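Side-chain contact in beta-lactamase (Francisella tularensis subsp. tularensis, PDB 3P09), which probably hydrolyses beta-lactams to substituted beta-amino acids, as a class A beta-lactamase associated with antibiotic resistance: residues E32-G37 with I274-K279. Sequence-based numbering, arbitrary orientation.
Sequences ENKYDG and IQQAAK
With CG of Lys34 standing opposite the backbone nitrogen (chi1 -175°) and the rest of its chain extended, the ammonium is carried out to the amide of Gln276. Tyr35, whose CG lies anti to the carbonyl carbon (chi1 -70°), brings its hydroxyl to the same amide. The amide oxygen OE1 accepts from NZ of Lys34 at 2.8 Å, with NZ tilted from the carbonyl plane, while NE2 of Gln276 donates to OH of Tyr35 at 2.7 Å along a fairly straight N-H line of 157°. OE1 of Gln276 also lies at the edge of the phenol ring, 3.7 Å from CE2 of Tyr35. On one face of that ring rests CG of Lys34, and a bond from NZ of Lys34 to OH of Tyr35 completes a triangle of polar groups, its third side weak. The contact thus links the C-terminal end of helix 24-35 to helix 271-289; Leu31 of helix 24-35 also touches Gln276 and Ala277. Because an ammonium can only donate, the atom facing NZ should be the amide oxygen, which leaves NE2 to donate to the phenol oxygen, and the lysine charge would probably polarise the carbonyl and strengthen that N-H as a donor.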
# COMPACT_ATOMS: atom_id res chain seq x y z
N GLU A 32 15.61 10.92 10.45
CA GLU A 32 16.51 10.80 9.30
C GLU A 32 17.98 10.82 9.73
O GLU A 32 18.78 10.02 9.24
CB GLU A 32 16.23 11.89 8.26
CG GLU A 32 14.98 11.59 7.44
CD GLU A 32 14.52 12.74 6.55
OE1 GLU A 32 14.94 13.89 6.79
OE2 GLU A 32 13.72 12.50 5.62
N ASN A 33 18.32 11.73 10.63
CA ASN A 33 19.67 11.83 11.17
C ASN A 33 20.07 10.55 11.88
O ASN A 33 21.21 10.08 11.79
CB ASN A 33 19.75 12.99 12.15
CG ASN A 33 19.69 14.34 11.46
OD1 ASN A 33 20.01 14.46 10.28
ND2 ASN A 33 19.27 15.37 12.20
N LYS A 34 19.10 9.99 12.60
CA LYS A 34 19.32 8.80 13.40
C LYS A 34 19.55 7.56 12.52
O LYS A 34 20.43 6.74 12.81
CB LYS A 34 18.11 8.60 14.32
CG LYS A 34 18.21 7.48 15.32
CD LYS A 34 17.00 7.51 16.24
CE LYS A 34 16.92 6.29 17.15
NZ LYS A 34 15.58 6.16 17.76
N TYR A 35 18.77 7.43 11.45
CA TYR A 35 18.76 6.19 10.67
C TYR A 35 19.31 6.29 9.24
O TYR A 35 19.37 5.28 8.52
CB TYR A 35 17.34 5.63 10.61
CG TYR A 35 16.84 5.08 11.92
CD1 TYR A 35 17.44 3.97 12.50
CD2 TYR A 35 15.76 5.66 12.56
CE1 TYR A 35 16.97 3.46 13.69
CE2 TYR A 35 15.29 5.16 13.76
CZ TYR A 35 15.89 4.06 14.32
OH TYR A 35 15.40 3.57 15.51
N ASP A 36 19.72 7.49 8.84
CA ASP A 36 20.07 7.80 7.46
C ASP A 36 18.84 7.68 6.55
O ASP A 36 17.78 7.20 6.97
CB ASP A 36 21.18 6.88 6.92
CG ASP A 36 22.46 6.94 7.75
OD1 ASP A 36 22.79 8.01 8.30
OD2 ASP A 36 23.13 5.89 7.83
N GLY A 37 19.00 8.12 5.31
CA GLY A 37 17.93 8.04 4.33
C GLY A 37 16.85 9.10 4.49
O GLY A 37 17.06 10.14 5.13
N ILE A 274 9.52 3.53 11.00
CA ILE A 274 8.10 3.64 10.78
C ILE A 274 7.38 3.69 12.13
O ILE A 274 6.48 4.52 12.35
CB ILE A 274 7.53 2.46 9.95
CG1 ILE A 274 8.37 2.23 8.69
CG2 ILE A 274 6.07 2.71 9.59
CD1 ILE A 274 8.33 3.37 7.72
N GLN A 275 7.76 2.82 13.05
CA GLN A 275 7.13 2.81 14.37
C GLN A 275 7.25 4.18 15.03
O GLN A 275 6.28 4.70 15.60
CB GLN A 275 7.76 1.76 15.27
CG GLN A 275 7.60 0.36 14.74
CD GLN A 275 8.41 -0.63 15.53
OE1 GLN A 275 9.15 -0.25 16.44
NE2 GLN A 275 8.29 -1.91 15.19
N GLN A 276 8.43 4.75 14.97
CA GLN A 276 8.69 5.99 15.68
C GLN A 276 7.97 7.17 15.02
O GLN A 276 7.40 8.02 15.71
CB GLN A 276 10.19 6.22 15.82
CG GLN A 276 10.85 5.22 16.78
CD GLN A 276 12.35 5.14 16.61
OE1 GLN A 276 13.03 6.17 16.54
NE2 GLN A 276 12.88 3.93 16.53
N ALA A 277 7.98 7.20 13.69
CA ALA A 277 7.25 8.22 12.95
C ALA A 277 5.77 8.13 13.26
O ALA A 277 5.11 9.15 13.49
CB ALA A 277 7.50 8.10 11.46
N ALA A 278 5.24 6.91 13.27
CA ALA A 278 3.81 6.70 13.54
C ALA A 278 3.44 7.14 14.95
O ALA A 278 2.32 7.59 15.19
CB ALA A 278 3.42 5.23 13.31
N LYS A 279 4.37 6.99 15.89
CA LYS A 279 4.09 7.36 17.28
C LYS A 279 4.03 8.88 17.41
O LYS A 279 3.19 9.42 18.14
CB LYS A 279 5.17 6.78 18.20
CG LYS A 279 4.96 7.11 19.68
CD LYS A 279 3.54 6.76 20.11
CE LYS A 279 3.49 6.40 21.59
NZ LYS A 279 4.19 5.11 21.85